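PDB 2Q02: putative cytoplasmic protein from Salmonella typhimurium LT2, which is of unknown function but binds zinc in a xylose isomerase-like TIM barrel and may act as an isomerase. Local coordinates for residues F25-R39 with L59-N71. Sequence-based numbering, arbitrary orientation. Where two conformers were deposited one is given.
Sequences FRLVKRLEFNKVELR and LAEKYGLEIVTIN
Glu37 OE2 is gripped by two donors from the neighbouring strand. Thr69 OG1 gives its proton to the anti lone pair of Glu37 OE2 at 2.5 Å. Asn71 ND2 reaches the same OE2 from above the carboxylate plane at 3.0 Å. The zinc ligand His197 also bonds this oxygen. Glu37 is thus a second-shell residue, and Thr69 and Asn71 hold its carboxylate in place. The guanidinium of Arg39 lies with one face over Asn71 CB and forms salt bridges to Asp41 and to the zinc ligand Glu245. Strands 35-39 and 66-71 run parallel, joined by backbone bonds such as Val68 N to Val36 O at 2.8 Å. On the sheet face opposite Glu37, Thr69 and Asn71, Val36 and Leu38 pack against Ile67. Leu65 CD1 makes an off-centre CH-pi contact with the Phe25 ring, 4.1 Å from its centroid. Ala60 N meets the edge of that ring. With CG anti to its carbonyl carbon (chi1 -64°), Tyr63 turns its ring toward helix 21-30, where Arg26 CA sits over one face; its hydroxyl bonds Glu22. Helix 21-30 thus packs beside helix 53-62, the helix of the right-handed beta-alpha-beta crossover linking the two strands. In the barrel, strand 35-39 lies between strands 9-12 and 66-73, and strand 101-104 follows.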
# COMPACT_ATOMS: atom_id res chain seq x y z
N PHE A 25 -11.61 12.45 4.46
CA PHE A 25 -12.63 11.46 4.84
C PHE A 25 -13.99 11.81 4.25
O PHE A 25 -14.72 10.93 3.80
CB PHE A 25 -12.77 11.37 6.38
CG PHE A 25 -11.67 10.58 7.08
CD1 PHE A 25 -10.47 10.26 6.46
CD2 PHE A 25 -11.85 10.18 8.40
CE1 PHE A 25 -9.49 9.55 7.13
CE2 PHE A 25 -10.86 9.46 9.06
CZ PHE A 25 -9.68 9.15 8.42
N ARG A 26 -14.33 13.10 4.26
CA ARG A 26 -15.62 13.59 3.75
C ARG A 26 -15.72 13.32 2.23
O ARG A 26 -16.78 12.94 1.74
CB ARG A 26 -15.82 15.09 4.09
CG ARG A 26 -17.18 15.65 3.65
CD ARG A 26 -17.42 17.07 4.17
NE ARG A 26 -16.29 17.96 3.88
CZ ARG A 26 -15.70 18.80 4.74
NH1 ARG A 26 -16.14 18.94 5.99
NH2 ARG A 26 -14.66 19.52 4.33
N LEU A 27 -14.61 13.50 1.52
CA LEU A 27 -14.55 13.22 0.08
C LEU A 27 -14.79 11.74 -0.22
O LEU A 27 -15.61 11.39 -1.08
CB LEU A 27 -13.19 13.67 -0.47
CG LEU A 27 -12.87 13.54 -1.96
CD1 LEU A 27 -11.82 14.56 -2.31
CD2 LEU A 27 -12.40 12.13 -2.29
N VAL A 28 -14.09 10.87 0.52
CA VAL A 28 -14.21 9.42 0.34
C VAL A 28 -15.66 8.95 0.61
O VAL A 28 -16.17 8.09 -0.11
CB VAL A 28 -13.22 8.65 1.24
CG1 VAL A 28 -13.46 7.15 1.19
CG2 VAL A 28 -11.79 8.97 0.85
N LYS A 29 -16.32 9.54 1.61
CA LYS A 29 -17.75 9.23 1.86
C LYS A 29 -18.64 9.77 0.73
O LYS A 29 -19.54 9.05 0.29
CB LYS A 29 -18.22 9.71 3.25
CG LYS A 29 -19.78 9.68 3.45
CD LYS A 29 -20.22 8.82 4.64
CE LYS A 29 -21.75 8.84 4.87
NZ LYS A 29 -22.28 10.20 5.26
N ARG A 30 -18.39 10.99 0.24
CA ARG A 30 -19.12 11.54 -0.92
C ARG A 30 -19.05 10.58 -2.12
O ARG A 30 -20.03 10.44 -2.87
CB ARG A 30 -18.59 12.94 -1.31
CG ARG A 30 -19.19 14.13 -0.52
CD ARG A 30 -18.73 15.51 -1.07
NE ARG A 30 -17.46 15.95 -0.47
CZ ARG A 30 -16.30 16.12 -1.10
NH1 ARG A 30 -16.17 15.93 -2.40
NH2 ARG A 30 -15.23 16.49 -0.41
N LEU A 31 -17.91 9.93 -2.32
CA LEU A 31 -17.72 8.96 -3.42
C LEU A 31 -18.27 7.56 -3.11
O LEU A 31 -18.18 6.66 -3.93
CB LEU A 31 -16.24 8.84 -3.76
CG LEU A 31 -15.62 10.11 -4.33
CD1 LEU A 31 -14.12 9.95 -4.48
CD2 LEU A 31 -16.27 10.46 -5.66
N GLU A 32 -18.80 7.40 -1.90
CA GLU A 32 -19.41 6.16 -1.44
C GLU A 32 -18.45 4.98 -1.34
O GLU A 32 -18.83 3.85 -1.65
CB GLU A 32 -20.63 5.78 -2.28
CG GLU A 32 -21.90 6.51 -1.87
CD GLU A 32 -23.05 6.21 -2.80
OE1 GLU A 32 -22.95 6.58 -3.99
OE2 GLU A 32 -24.05 5.63 -2.34
N PHE A 33 -17.21 5.24 -0.94
CA PHE A 33 -16.28 4.18 -0.53
C PHE A 33 -16.22 4.18 0.99
O PHE A 33 -16.60 5.15 1.62
CB PHE A 33 -14.89 4.38 -1.14
CG PHE A 33 -14.91 4.40 -2.63
CD1 PHE A 33 -15.18 3.23 -3.34
CD2 PHE A 33 -14.75 5.59 -3.33
CE1 PHE A 33 -15.25 3.24 -4.72
CE2 PHE A 33 -14.82 5.62 -4.71
CZ PHE A 33 -15.07 4.44 -5.41
N ASN A 34 -15.75 3.08 1.56
CA ASN A 34 -15.75 2.91 3.01
C ASN A 34 -14.39 2.46 3.56
O ASN A 34 -14.30 1.96 4.67
CB ASN A 34 -16.84 1.90 3.41
CG ASN A 34 -16.62 0.50 2.80
OD1 ASN A 34 -15.52 0.15 2.33
ND2 ASN A 34 -17.67 -0.30 2.80
N LYS A 35 -13.34 2.68 2.78
CA LYS A 35 -11.98 2.28 3.15
C LYS A 35 -10.96 3.35 2.80
O LYS A 35 -11.03 3.94 1.73
CB LYS A 35 -11.60 0.97 2.45
CG LYS A 35 -12.41 -0.24 2.96
CD LYS A 35 -12.19 -1.52 2.15
CE LYS A 35 -12.87 -2.69 2.83
NZ LYS A 35 -14.28 -2.35 2.90
N VAL A 36 -10.04 3.59 3.73
CA VAL A 36 -8.88 4.46 3.48
C VAL A 36 -7.61 3.90 4.08
O VAL A 36 -7.65 2.95 4.84
CB VAL A 36 -9.03 5.89 4.10
CG1 VAL A 36 -10.17 6.63 3.45
CG2 VAL A 36 -9.24 5.80 5.63
N GLU A 37 -6.50 4.52 3.72
CA GLU A 37 -5.21 4.29 4.35
C GLU A 37 -4.67 5.63 4.81
O GLU A 37 -4.74 6.62 4.06
CB GLU A 37 -4.21 3.70 3.34
CG GLU A 37 -4.54 2.31 2.82
CD GLU A 37 -3.45 1.79 1.89
OE1 GLU A 37 -3.55 2.07 0.66
OE2 GLU A 37 -2.49 1.13 2.41
N LEU A 38 -4.12 5.67 6.01
CA LEU A 38 -3.38 6.85 6.48
C LEU A 38 -1.88 6.64 6.28
O LEU A 38 -1.44 5.56 5.87
CB LEU A 38 -3.74 7.18 7.93
CG LEU A 38 -5.17 7.69 8.21
CD1 LEU A 38 -5.36 7.96 9.68
CD2 LEU A 38 -5.51 8.93 7.40
N ARG A 39 -1.09 7.67 6.55
CA ARG A 39 0.34 7.65 6.24
C ARG A 39 1.20 8.60 7.12
O ARG A 39 0.78 9.71 7.49
CB ARG A 39 0.57 8.06 4.78
CG ARG A 39 -0.38 7.47 3.71
CD ARG A 39 0.05 7.99 2.34
NE ARG A 39 1.46 7.69 2.13
CZ ARG A 39 1.92 6.58 1.55
NH1 ARG A 39 1.11 5.67 1.03
NH2 ARG A 39 3.22 6.40 1.45
N LEU A 59 -13.87 10.78 13.51
CA LEU A 59 -13.99 11.18 12.11
C LEU A 59 -14.26 9.97 11.22
O LEU A 59 -15.20 9.95 10.43
CB LEU A 59 -12.73 11.93 11.64
CG LEU A 59 -12.54 13.35 12.19
CD1 LEU A 59 -11.24 13.95 11.69
CD2 LEU A 59 -13.70 14.26 11.82
N ALA A 60 -13.44 8.94 11.38
CA ALA A 60 -13.61 7.71 10.60
C ALA A 60 -15.01 7.15 10.78
O ALA A 60 -15.64 6.74 9.81
CB ALA A 60 -12.59 6.69 11.00
N GLU A 61 -15.48 7.15 12.01
CA GLU A 61 -16.80 6.62 12.35
C GLU A 61 -17.94 7.53 11.85
O GLU A 61 -19.00 7.04 11.44
CB GLU A 61 -16.87 6.42 13.86
CG GLU A 61 -18.19 5.84 14.36
CD GLU A 61 -18.21 5.63 15.88
OE1 GLU A 61 -17.11 5.42 16.47
OE2 GLU A 61 -19.32 5.65 16.47
N LYS A 62 -17.70 8.84 11.86
CA LYS A 62 -18.66 9.84 11.34
C LYS A 62 -18.92 9.69 9.84
O LYS A 62 -20.04 9.91 9.37
CB LYS A 62 -18.10 11.24 11.64
CG LYS A 62 -18.91 12.42 11.18
CD LYS A 62 -18.21 13.70 11.60
CE LYS A 62 -19.16 14.89 11.61
NZ LYS A 62 -19.46 15.31 10.24
N TYR A 63 -17.87 9.31 9.10
CA TYR A 63 -17.96 9.15 7.65
C TYR A 63 -18.02 7.67 7.23
O TYR A 63 -17.92 7.35 6.05
CB TYR A 63 -16.80 9.89 6.97
CG TYR A 63 -16.89 11.37 7.21
CD1 TYR A 63 -17.81 12.15 6.51
CD2 TYR A 63 -16.08 12.00 8.14
CE1 TYR A 63 -17.90 13.52 6.72
CE2 TYR A 63 -16.17 13.37 8.36
CZ TYR A 63 -17.08 14.12 7.65
OH TYR A 63 -17.19 15.48 7.86
N GLY A 64 -18.22 6.79 8.20
CA GLY A 64 -18.41 5.37 7.94
C GLY A 64 -17.24 4.67 7.26
O GLY A 64 -17.44 3.83 6.38
N LEU A 65 -16.02 5.02 7.67
CA LEU A 65 -14.79 4.53 7.03
C LEU A 65 -14.03 3.60 7.93
O LEU A 65 -13.95 3.82 9.14
CB LEU A 65 -13.86 5.69 6.67
CG LEU A 65 -14.50 6.81 5.85
CD1 LEU A 65 -13.46 7.89 5.56
CD2 LEU A 65 -15.12 6.28 4.56
N GLU A 66 -13.47 2.55 7.33
CA GLU A 66 -12.46 1.72 7.95
C GLU A 66 -11.09 2.22 7.53
O GLU A 66 -10.81 2.35 6.35
CB GLU A 66 -12.61 0.25 7.52
CG GLU A 66 -11.33 -0.58 7.67
CD GLU A 66 -11.54 -2.11 7.58
OE1 GLU A 66 -12.22 -2.59 6.64
OE2 GLU A 66 -10.99 -2.82 8.47
N ILE A 67 -10.21 2.48 8.50
CA ILE A 67 -8.82 2.77 8.19
C ILE A 67 -8.12 1.42 8.05
O ILE A 67 -7.91 0.73 9.04
CB ILE A 67 -8.16 3.61 9.29
CG1 ILE A 67 -8.88 4.97 9.40
CG2 ILE A 67 -6.65 3.78 9.01
CD1 ILE A 67 -8.51 5.77 10.61
N VAL A 68 -7.77 1.04 6.83
CA VAL A 68 -7.29 -0.31 6.56
C VAL A 68 -5.83 -0.46 6.91
O VAL A 68 -5.44 -1.44 7.54
CB VAL A 68 -7.50 -0.73 5.08
CG1 VAL A 68 -6.95 -2.13 4.85
CG2 VAL A 68 -9.00 -0.64 4.67
N THR A 69 -4.99 0.49 6.49
CA THR A 69 -3.58 0.44 6.91
C THR A 69 -3.03 1.79 7.26
O THR A 69 -3.63 2.83 6.98
CB THR A 69 -2.62 -0.15 5.81
OG1 THR A 69 -2.22 0.88 4.90
CG2 THR A 69 -3.26 -1.28 5.04
N ILE A 70 -1.85 1.72 7.87
CA ILE A 70 -0.93 2.84 7.93
C ILE A 70 0.32 2.51 7.12
O ILE A 70 0.84 1.41 7.17
CB ILE A 70 -0.60 3.19 9.39
CG1 ILE A 70 -1.87 3.77 10.04
CG2 ILE A 70 0.57 4.16 9.46
CD1 ILE A 70 -1.75 4.02 11.50
N ASN A 71 0.75 3.48 6.32
CA ASN A 71 2.01 3.41 5.57
C ASN A 71 2.98 4.42 6.17
O ASN A 71 2.64 5.60 6.21
CB ASN A 71 1.82 3.85 4.11
CG ASN A 71 1.00 2.87 3.30
OD1 ASN A 71 1.56 2.10 2.52
ND2 ASN A 71 -0.35 2.91 3.48